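Local coordinates for protein Rubredoxin\:oxygen oxidoreductase (Desulfovibrio gigas, PDB 1E5D) that catalyses the four-electron reduction of one oxygen molecule to two water molecules, using a diiron centre and flavin mononucleotide, at residues Y74-H79 with M151-A156; K159-N164 with E220-D225; D365-P370 with Q390-A395. One frame throughout, in Å; residues are numbered along the deposited sequence.

Contact 1. Residues Y74-H79 with M151-A156; sequences YLVIQH and MVSWFA. With FEO (mu-oxo-diiron), chain D.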
loop_
_atom_site.group_PDB
_atom_site.type_symbol
_atom_site.label_atom_id
_atom_site.label_comp_id
_atom_site.label_asym_id
_atom_site.label_seq_id
_atom_site.Cartn_x
_atom_site.Cartn_y
_atom_site.Cartn_z
ATOM N N TYR A 74 43.606 7.027 -0.984
ATOM C CA TYR A 74 42.488 7.893 -0.660
ATOM C C TYR A 74 41.141 7.234 -0.931
ATOM O O TYR A 74 40.949 6.528 -1.919
ATOM C CB TYR A 74 42.564 9.186 -1.477
ATOM C CG TYR A 74 43.640 10.157 -1.060
ATOM C CD1 TYR A 74 44.156 10.163 0.232
ATOM C CD2 TYR A 74 44.141 11.079 -1.974
ATOM C CE1 TYR A 74 45.144 11.067 0.589
ATOM C CE2 TYR A 74 45.122 11.981 -1.623
ATOM C CZ TYR A 74 45.622 11.969 -0.338
ATOM O OH TYR A 74 46.602 12.869 0.014
ATOM N N LEU A 75 40.228 7.518 -0.013
ATOM C CA LEU A 75 38.841 7.101 -0.173
ATOM C C LEU A 75 37.973 8.348 -0.129
ATOM O O LEU A 75 38.013 9.077 0.860
ATOM C CB LEU A 75 38.428 6.096 0.898
ATOM C CG LEU A 75 39.137 4.737 0.847
ATOM C CD1 LEU A 75 38.782 3.892 2.055
ATOM C CD2 LEU A 75 38.795 4.015 -0.445
ATOM N N VAL A 76 37.215 8.612 -1.189
ATOM C CA VAL A 76 36.326 9.777 -1.112
ATOM C C VAL A 76 34.885 9.310 -0.961
ATOM O O VAL A 76 34.324 8.720 -1.888
ATOM C CB VAL A 76 36.457 10.686 -2.341
ATOM C CG1 VAL A 76 35.339 11.717 -2.343
ATOM C CG2 VAL A 76 37.814 11.376 -2.375
ATOM N N ILE A 77 34.275 9.552 0.197
ATOM C CA ILE A 77 32.890 9.119 0.382
ATOM C C ILE A 77 31.935 10.303 0.266
ATOM O O ILE A 77 31.885 11.162 1.136
ATOM C CB ILE A 77 32.679 8.419 1.724
ATOM C CG1 ILE A 77 33.772 7.400 2.045
ATOM C CG2 ILE A 77 31.310 7.756 1.760
ATOM C CD1 ILE A 77 33.860 6.328 0.971
ATOM N N GLN A 78 31.214 10.267 -0.850
ATOM C CA GLN A 78 30.364 11.349 -1.304
ATOM C C GLN A 78 28.927 11.237 -0.825
ATOM O O GLN A 78 28.180 12.204 -0.988
ATOM C CB GLN A 78 30.341 11.405 -2.836
ATOM C CG GLN A 78 31.694 11.092 -3.468
ATOM C CD GLN A 78 31.770 11.707 -4.855
ATOM O OE1 GLN A 78 32.064 12.897 -4.972
ATOM N NE2 GLN A 78 31.490 10.907 -5.876
ATOM N N HIS A 79 28.559 10.097 -0.266
ATOM C CA HIS A 79 27.145 9.902 0.137
ATOM C C HIS A 79 27.168 8.768 1.145
ATOM O O HIS A 79 27.915 7.803 0.915
ATOM C CB HIS A 79 26.332 9.685 -1.119
ATOM C CG HIS A 79 24.879 9.384 -1.086
ATOM N ND1 HIS A 79 24.007 9.879 -0.146
ATOM C CD2 HIS A 79 24.110 8.613 -1.910
ATOM C CE1 HIS A 79 22.788 9.435 -0.379
ATOM N NE2 HIS A 79 22.822 8.654 -1.455
ATOM N N MET A 151 27.750 15.345 -1.940
ATOM C CA MET A 151 28.711 16.222 -2.580
ATOM C C MET A 151 29.217 15.574 -3.861
ATOM O O MET A 151 29.118 14.358 -4.009
ATOM C CB MET A 151 29.892 16.527 -1.660
ATOM C CG MET A 151 30.965 15.454 -1.758
ATOM S SD MET A 151 32.413 15.838 -0.755
ATOM C CE MET A 151 33.224 14.245 -0.747
ATOM N N VAL A 152 29.746 16.366 -4.788
ATOM C CA VAL A 152 30.215 15.756 -6.036
ATOM C C VAL A 152 31.678 16.100 -6.264
ATOM O O VAL A 152 32.218 16.992 -5.604
ATOM C CB VAL A 152 29.341 16.196 -7.219
ATOM C CG1 VAL A 152 27.867 15.968 -6.890
ATOM C CG2 VAL A 152 29.581 17.658 -7.564
ATOM N N SER A 153 32.327 15.392 -7.188
ATOM C CA SER A 153 33.755 15.597 -7.406
ATOM C C SER A 153 34.046 15.971 -8.852
ATOM O O SER A 153 33.563 15.339 -9.780
ATOM C CB SER A 153 34.570 14.358 -7.040
ATOM O OG SER A 153 34.706 14.267 -5.634
ATOM N N TRP A 154 34.847 17.013 -8.988
ATOM C CA TRP A 154 35.149 17.576 -10.292
ATOM C C TRP A 154 36.636 17.497 -10.620
ATOM O O TRP A 154 37.481 17.949 -9.847
ATOM C CB TRP A 154 34.704 19.035 -10.317
ATOM C CG TRP A 154 34.911 19.760 -11.606
ATOM C CD1 TRP A 154 35.525 20.970 -11.781
ATOM C CD2 TRP A 154 34.499 19.323 -12.908
ATOM N NE1 TRP A 154 35.523 21.309 -13.111
ATOM C CE2 TRP A 154 34.900 20.317 -13.824
ATOM C CE3 TRP A 154 33.834 18.189 -13.387
ATOM C CZ2 TRP A 154 34.650 20.204 -15.192
ATOM C CZ3 TRP A 154 33.589 18.082 -14.746
ATOM C CH2 TRP A 154 33.998 19.086 -15.636
ATOM N N PHE A 155 36.902 16.916 -11.774
ATOM C CA PHE A 155 38.191 16.952 -12.448
ATOM C C PHE A 155 38.085 17.979 -13.580
ATOM O O PHE A 155 37.626 17.664 -14.678
ATOM C CB PHE A 155 38.593 15.574 -12.963
ATOM C CG PHE A 155 39.093 14.666 -11.846
ATOM C CD1 PHE A 155 40.418 14.684 -11.446
ATOM C CD2 PHE A 155 38.222 13.802 -11.202
ATOM C CE1 PHE A 155 40.879 13.878 -10.426
ATOM C CE2 PHE A 155 38.674 12.986 -10.182
ATOM C CZ PHE A 155 40.000 13.028 -9.789
ATOM N N ALA A 156 38.487 19.201 -13.256
ATOM C CA ALA A 156 38.378 20.328 -14.176
ATOM C C ALA A 156 39.183 20.084 -15.442
ATOM O O ALA A 156 38.730 20.315 -16.563
ATOM C CB ALA A 156 38.828 21.614 -13.498
HETATM FE FE1 FEO D . 22.460 5.391 -4.546
HETATM FE FE2 FEO D . 21.194 7.625 -2.377
HETATM O O FEO D . 22.377 5.762 -2.838
HETATM O O HOH W 1 24.863 5.162 -4.257
#
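Gln78 and Ser153 make the main side-chain bond of this contact. Ser153 OG donates to Gln78 OE1 at 3.0 Å. The hydroxyl comes in from above the amide, 48° out of the carbonyl plane, so it does not sit on a lone pair. The other end of the amide is held too: Gln78 NE2 bonds to Asp49 OD1. With both ends held, the amide should have little freedom to rotate. Gln78 starts with CG anti to the carbonyl carbon (chi1 -38°) and then runs extended, which carries OE1 over to the serine.

Met151 packs against Val76. Its CG lies between the backbone N and the carbonyl carbon (chi1 86°). Beyond CG the chain is extended, and its tip, CE, reaches Val76 CG1 at 3.7 Å. The two side chains cross at about a right angle. CE also lies 3.9 Å from Ile77 O. The backbones meet once, through a weak bond of 3.3 Å from Met151 N to Gln78 O.

His79 turns the other way. Its ring leads away from 151-156, and NE2 binds iron FE2 of the mu-oxo-diiron group at 2.1 Å. ND1 is hydrogen-bonded to Asp149, a second-shell residue that probably fixes the ring. The oxygen of a water lies 2.4 Å from iron FE1 and binds it; the same water donates to the bridging oxygen. His79, Glu81 and Asp83 belong to an HxExDH motif, the flavodiiron variant of the HxHxDH motif of the metallo-beta-lactamase fold; its last residue is His84.

The contact joins the two sheets of the sandwich. The short strand axes pass 9.1 Å apart. Strand 74-77 lies between strands 46-48 and 99-103, and Phe48 touches both Val76 and Ser153. Strand 151-155 lies between strands 136-141 and 160-164.

Contact 2. Residues K159-N164 with E220-D225; sequences KVLISN and EFICPD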
loop_
_atom_site.group_PDB
_atom_site.type_symbol
_atom_site.label_atom_id
_atom_site.label_comp_id
_atom_site.label_asym_id
_atom_site.label_seq_id
_atom_site.Cartn_x
_atom_site.Cartn_y
_atom_site.Cartn_z
ATOM N N LYS A 159 37.696 17.121 -17.115
ATOM C CA LYS A 159 36.282 17.420 -17.329
ATOM C C LYS A 159 35.421 16.205 -16.985
ATOM O O LYS A 159 34.527 15.813 -17.723
ATOM C CB LYS A 159 36.037 17.886 -18.766
ATOM C CG LYS A 159 36.656 19.252 -19.042
ATOM C CD LYS A 159 36.050 19.899 -20.274
ATOM C CE LYS A 159 37.122 20.279 -21.285
ATOM N NZ LYS A 159 36.900 19.604 -22.595
ATOM N N VAL A 160 35.749 15.634 -15.835
ATOM C CA VAL A 160 35.104 14.468 -15.271
ATOM C C VAL A 160 34.344 14.850 -14.003
ATOM O O VAL A 160 34.946 15.243 -13.009
ATOM C CB VAL A 160 36.091 13.346 -14.898
ATOM C CG1 VAL A 160 35.321 12.090 -14.507
ATOM C CG2 VAL A 160 37.059 13.073 -16.039
ATOM N N LEU A 161 33.028 14.730 -14.078
ATOM C CA LEU A 161 32.183 14.953 -12.914
ATOM C C LEU A 161 31.727 13.604 -12.355
ATOM O O LEU A 161 31.037 12.851 -13.044
ATOM C CB LEU A 161 30.983 15.818 -13.268
ATOM C CG LEU A 161 30.053 16.174 -12.109
ATOM C CD1 LEU A 161 30.761 17.044 -11.080
ATOM C CD2 LEU A 161 28.797 16.850 -12.645
ATOM N N ILE A 162 32.136 13.322 -11.130
ATOM C CA ILE A 162 31.710 12.145 -10.383
ATOM C C ILE A 162 30.637 12.569 -9.379
ATOM O O ILE A 162 31.018 13.204 -8.395
ATOM C CB ILE A 162 32.905 11.478 -9.689
ATOM C CG1 ILE A 162 34.084 11.201 -10.631
ATOM C CG2 ILE A 162 32.461 10.209 -8.971
ATOM C CD1 ILE A 162 35.356 10.741 -9.959
ATOM N N SER A 163 29.380 12.248 -9.656
ATOM C CA SER A 163 28.194 12.864 -9.099
ATOM C C SER A 163 27.359 12.076 -8.105
ATOM O O SER A 163 26.225 12.507 -7.829
ATOM C CB SER A 163 27.229 13.218 -10.262
ATOM O OG SER A 163 27.109 12.074 -11.089
ATOM N N ASN A 164 27.827 10.979 -7.548
ATOM C CA ASN A 164 27.034 10.128 -6.657
ATOM C C ASN A 164 25.692 9.792 -7.307
ATOM O O ASN A 164 25.679 9.386 -8.472
ATOM C CB ASN A 164 26.915 10.708 -5.266
ATOM C CG ASN A 164 25.999 11.831 -4.893
ATOM O OD1 ASN A 164 24.792 11.597 -4.729
ATOM N ND2 ASN A 164 26.513 13.043 -4.738
ATOM N N GLU A 220 32.757 16.279 -19.775
ATOM C CA GLU A 220 32.880 15.400 -20.924
ATOM C C GLU A 220 32.399 14.003 -20.525
ATOM O O GLU A 220 32.003 13.196 -21.350
ATOM C CB GLU A 220 34.313 15.346 -21.443
ATOM C CG GLU A 220 34.451 15.815 -22.885
ATOM C CD GLU A 220 35.324 17.042 -23.036
ATOM O OE1 GLU A 220 36.554 16.876 -23.186
ATOM O OE2 GLU A 220 34.801 18.177 -23.014
ATOM N N PHE A 221 32.439 13.769 -19.224
ATOM C CA PHE A 221 32.002 12.565 -18.567
ATOM C C PHE A 221 31.248 12.844 -17.274
ATOM O O PHE A 221 31.784 13.505 -16.375
ATOM C CB PHE A 221 33.220 11.720 -18.194
ATOM C CG PHE A 221 33.898 11.056 -19.372
ATOM C CD1 PHE A 221 33.393 9.870 -19.875
ATOM C CD2 PHE A 221 35.020 11.629 -19.947
ATOM C CE1 PHE A 221 34.018 9.258 -20.947
ATOM C CE2 PHE A 221 35.652 11.016 -21.014
ATOM C CZ PHE A 221 35.145 9.830 -21.512
ATOM N N ILE A 222 30.023 12.331 -17.159
ATOM C CA ILE A 222 29.399 12.355 -15.835
ATOM C C ILE A 222 29.293 10.923 -15.307
ATOM O O ILE A 222 28.783 10.061 -16.007
ATOM C CB ILE A 222 28.014 13.007 -15.799
ATOM C CG1 ILE A 222 28.072 14.505 -16.096
ATOM C CG2 ILE A 222 27.342 12.705 -14.465
ATOM C CD1 ILE A 222 26.772 15.106 -16.580
ATOM N N CYS A 223 29.790 10.726 -14.104
ATOM C CA CYS A 223 29.934 9.426 -13.472
ATOM C C CYS A 223 29.093 9.324 -12.206
ATOM O O CYS A 223 29.521 9.728 -11.125
ATOM C CB CYS A 223 31.416 9.183 -13.161
ATOM S SG CYS A 223 32.494 9.338 -14.610
ATOM N N PRO A 224 27.884 8.794 -12.362
ATOM C CA PRO A 224 26.977 8.555 -11.237
ATOM C C PRO A 224 27.147 7.170 -10.603
ATOM O O PRO A 224 27.774 6.270 -11.172
ATOM C CB PRO A 224 25.611 8.678 -11.918
ATOM C CG PRO A 224 25.830 8.137 -13.284
ATOM C CD PRO A 224 27.265 8.405 -13.641
ATOM N N ASP A 225 26.574 7.024 -9.415
ATOM C CA ASP A 225 26.547 5.838 -8.588
ATOM C C ASP A 225 25.824 4.654 -9.222
ATOM O O ASP A 225 26.196 3.524 -8.934
ATOM C CB ASP A 225 25.799 6.136 -7.281
ATOM C CG ASP A 225 26.666 6.838 -6.262
ATOM O OD1 ASP A 225 27.892 6.904 -6.471
ATOM O OD2 ASP A 225 26.100 7.350 -5.273
HETATM O O HOH W 2 29.427 8.689 -8.293
#
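Lys159 and Glu220 form a salt bridge at the outer end of this strand pair. Lys159 NZ meets Glu220 OE2 at 2.6 Å, on the syn side and 17° out of the carboxylate plane. A weaker bond goes from the same NZ to OE1. The lysine chain is bent at chi3 and chi4 (-125° and 121°), and these bends bring NZ round to the carboxylate.

Backbone bonds join the segments as parallel strands. Lys159 O accepts from both Glu220 N and Phe221 N. Leu161 lies in the middle: its N donates to Phe221 O, and its O accepts from Cys223 N at 2.7 Å. Ser163 N then bonds to Cys223 O at 2.9 Å. Asp225 N closes the row on Asn164 O at 2.7 Å.

Apolar contacts lie on both faces. On one, Val160 CG1 touches Cys223 SG at 3.9 Å, and Ile162 CG1 rests on Cys223 CB. On the other, Leu161 CD2 meets Ile222 CG1 at 4.2 Å.

The polar side chains at the inner end turn to outside partners. Ser163 OG bonds to Ile166 O, Asn164 ND2 to Met151 O and Ser150 OG, and Asp225 OD2 to His84 ND1. The next residues, Asp165 and His226, belong to the diiron site, so the two strands deliver iron ligands side by side.

Strand 151-155 flanks the pair on one side and strand 230-231 on the other. Helices 183-198 and 202-214 lie in the connection between the strands. Ile6 and Ile7 of strand 4-7 touch the Val160 and Phe221 face.

Contact 3. Residues D365-P370 with Q390-A395; sequences DMPATP and QTIARA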
loop_
_atom_site.group_PDB
_atom_site.type_symbol
_atom_site.label_atom_id
_atom_site.label_comp_id
_atom_site.label_asym_id
_atom_site.label_seq_id
_atom_site.Cartn_x
_atom_site.Cartn_y
_atom_site.Cartn_z
ATOM N N ASP A 365 -4.150 22.492 -7.856
ATOM C CA ASP A 365 -5.300 23.322 -8.215
ATOM C C ASP A 365 -6.521 22.447 -8.500
ATOM O O ASP A 365 -6.460 21.520 -9.303
ATOM C CB ASP A 365 -4.981 24.221 -9.405
ATOM C CG ASP A 365 -3.890 25.239 -9.142
ATOM O OD1 ASP A 365 -3.350 25.331 -8.017
ATOM O OD2 ASP A 365 -3.551 25.987 -10.091
ATOM N N MET A 366 -7.629 22.743 -7.843
ATOM C CA MET A 366 -8.889 22.035 -7.923
ATOM C C MET A 366 -9.992 22.880 -8.551
ATOM O O MET A 366 -10.933 23.322 -7.892
ATOM C CB MET A 366 -9.356 21.602 -6.528
ATOM C CG MET A 366 -8.261 20.981 -5.679
ATOM S SD MET A 366 -8.197 19.189 -5.798
ATOM C CE MET A 366 -9.925 18.758 -5.951
ATOM N N PRO A 367 -9.906 23.101 -9.852
ATOM C CA PRO A 367 -10.903 23.937 -10.521
ATOM C C PRO A 367 -12.288 23.307 -10.468
ATOM O O PRO A 367 -13.329 23.964 -10.446
ATOM C CB PRO A 367 -10.399 23.978 -11.964
ATOM C CG PRO A 367 -9.559 22.756 -12.116
ATOM C CD PRO A 367 -8.901 22.560 -10.776
ATOM N N ALA A 368 -12.329 21.974 -10.447
ATOM C CA ALA A 368 -13.635 21.318 -10.443
ATOM C C ALA A 368 -13.905 20.607 -9.125
ATOM O O ALA A 368 -13.036 20.072 -8.449
ATOM C CB ALA A 368 -13.706 20.367 -11.618
ATOM N N THR A 369 -15.177 20.627 -8.760
ATOM C CA THR A 369 -15.707 19.976 -7.579
ATOM C C THR A 369 -15.649 18.464 -7.760
ATOM O O THR A 369 -15.975 17.989 -8.851
ATOM C CB THR A 369 -17.169 20.393 -7.332
ATOM O OG1 THR A 369 -17.548 21.393 -8.289
ATOM C CG2 THR A 369 -17.320 21.026 -5.961
ATOM N N PRO A 370 -15.234 17.714 -6.756
ATOM C CA PRO A 370 -15.220 16.253 -6.869
ATOM C C PRO A 370 -16.605 15.706 -7.179
ATOM O O PRO A 370 -17.597 16.154 -6.607
ATOM C CB PRO A 370 -14.775 15.782 -5.478
ATOM C CG PRO A 370 -13.960 16.937 -4.979
ATOM C CD PRO A 370 -14.711 18.157 -5.451
ATOM N N GLN A 390 -14.055 18.217 -18.442
ATOM C CA GLN A 390 -13.987 19.422 -19.267
ATOM C C GLN A 390 -13.481 20.616 -18.476
ATOM O O GLN A 390 -12.659 21.392 -18.972
ATOM C CB GLN A 390 -15.360 19.715 -19.874
ATOM C CG GLN A 390 -15.473 19.099 -21.266
ATOM C CD GLN A 390 -16.909 19.040 -21.738
ATOM O OE1 GLN A 390 -17.786 19.668 -21.148
ATOM N NE2 GLN A 390 -17.135 18.281 -22.801
ATOM N N THR A 391 -13.947 20.774 -17.242
ATOM C CA THR A 391 -13.430 21.856 -16.410
ATOM C C THR A 391 -11.920 21.760 -16.233
ATOM O O THR A 391 -11.160 22.687 -16.524
ATOM C CB THR A 391 -14.109 21.829 -15.031
ATOM O OG1 THR A 391 -15.523 21.976 -15.234
ATOM C CG2 THR A 391 -13.653 22.982 -14.153
ATOM N N ILE A 392 -11.468 20.607 -15.742
ATOM C CA ILE A 392 -10.033 20.432 -15.509
ATOM C C ILE A 392 -9.244 20.616 -16.796
ATOM O O ILE A 392 -8.250 21.350 -16.847
ATOM C CB ILE A 392 -9.753 19.058 -14.873
ATOM C CG1 ILE A 392 -10.230 18.954 -13.423
ATOM C CG2 ILE A 392 -8.281 18.705 -14.991
ATOM C CD1 ILE A 392 -10.505 17.549 -12.939
ATOM N N ALA A 393 -9.662 19.969 -17.888
ATOM C CA ALA A 393 -8.910 20.148 -19.130
ATOM C C ALA A 393 -8.878 21.608 -19.560
ATOM O O ALA A 393 -7.876 22.080 -20.093
ATOM C CB ALA A 393 -9.497 19.304 -20.241
ATOM N N ARG A 394 -9.978 22.323 -19.333
ATOM C CA ARG A 394 -10.007 23.724 -19.750
ATOM C C ARG A 394 -8.890 24.453 -19.015
ATOM O O ARG A 394 -8.090 25.182 -19.585
ATOM C CB ARG A 394 -11.346 24.384 -19.456
ATOM C CG ARG A 394 -12.020 25.024 -20.657
ATOM C CD ARG A 394 -13.458 24.561 -20.821
ATOM N NE ARG A 394 -13.631 23.658 -21.956
ATOM C CZ ARG A 394 -14.803 23.294 -22.461
ATOM N NH1 ARG A 394 -15.927 23.759 -21.929
ATOM N NH2 ARG A 394 -14.866 22.466 -23.496
ATOM N N ALA A 395 -8.866 24.199 -17.709
ATOM C CA ALA A 395 -7.852 24.817 -16.859
ATOM C C ALA A 395 -6.453 24.413 -17.303
ATOM O O ALA A 395 -5.542 25.245 -17.296
ATOM C CB ALA A 395 -8.099 24.431 -15.412
#
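The puckered ring of Pro367 meets the helix through CB and CG. CG lies 4.0 Å from Ala395 CB and 4.1 Å from Ile392 CG1, and CB lies 4.0 Å from Thr391 CG2. The ring thus rests against Thr391, Ile392 and, one turn further on, Ala395. The proline and isoleucine side chains cross at about a right angle. The planar guanidinium of Arg394 lies off the interface: Gln390 CG sits over one of its faces, offset toward the rim. Its NH2 makes a long, weak ion pair with Glu280.

Ala368 packs beside the proline. Its CB touches Thr391 CG2 at 3.6 Å and Ile392 CG1 at 4.2 Å. The threonine is turned with CG2 anti to the backbone N (OG1 at chi1 -59°). This puts the methyl against the loop, while OG1 bonds back to Thr387 O in its own helix. The methyl also lies 3.8 Å from Pro367 O.

The side-chain packing between the segments is apolar, carbon against carbon; that one methyl also meets a backbone oxygen. Ile392 reaches further inward, to Ala306 and Ile308 of strand 306-310. Ile338 of strand 338-345 touches Pro367, Ile392 and Ala395, so it lies beneath the contact. Near the loop's start, Asp365 OD2 forms a salt bridge to Lys399 NZ, further along the same helix.

This is structural packing of the flavodoxin-like domain, away from the FMN site. The loop leads into strand 371-374, an outer strand of the five-stranded parallel sheet. The last helix, 379-400, packs back over that sheet, as in the alpha/beta/alpha sandwich of flavodoxins.

From the N terminus the chain meets the three contacts in series; none nests in or crosses another. Contact 1 closes a loop of 71 residues and ties the two sheets of the lactamase-type domain together. Contact 2 closes the next, 55 residues long, and pairs strands within the second sheet. These two contacts touch: strands 151-155 and 160-164 are sheet neighbours, with Ser153 O and Ile162 N 2.8 Å apart, a probable hydrogen bond. Both also lead to the diiron site. Contact 3 closes a short loop of 19 residues in the flavodoxin-like domain and ties the loop before strand 371-374 to the last helix, 379-400. Its nearest atoms are about 31 Å from either of the others.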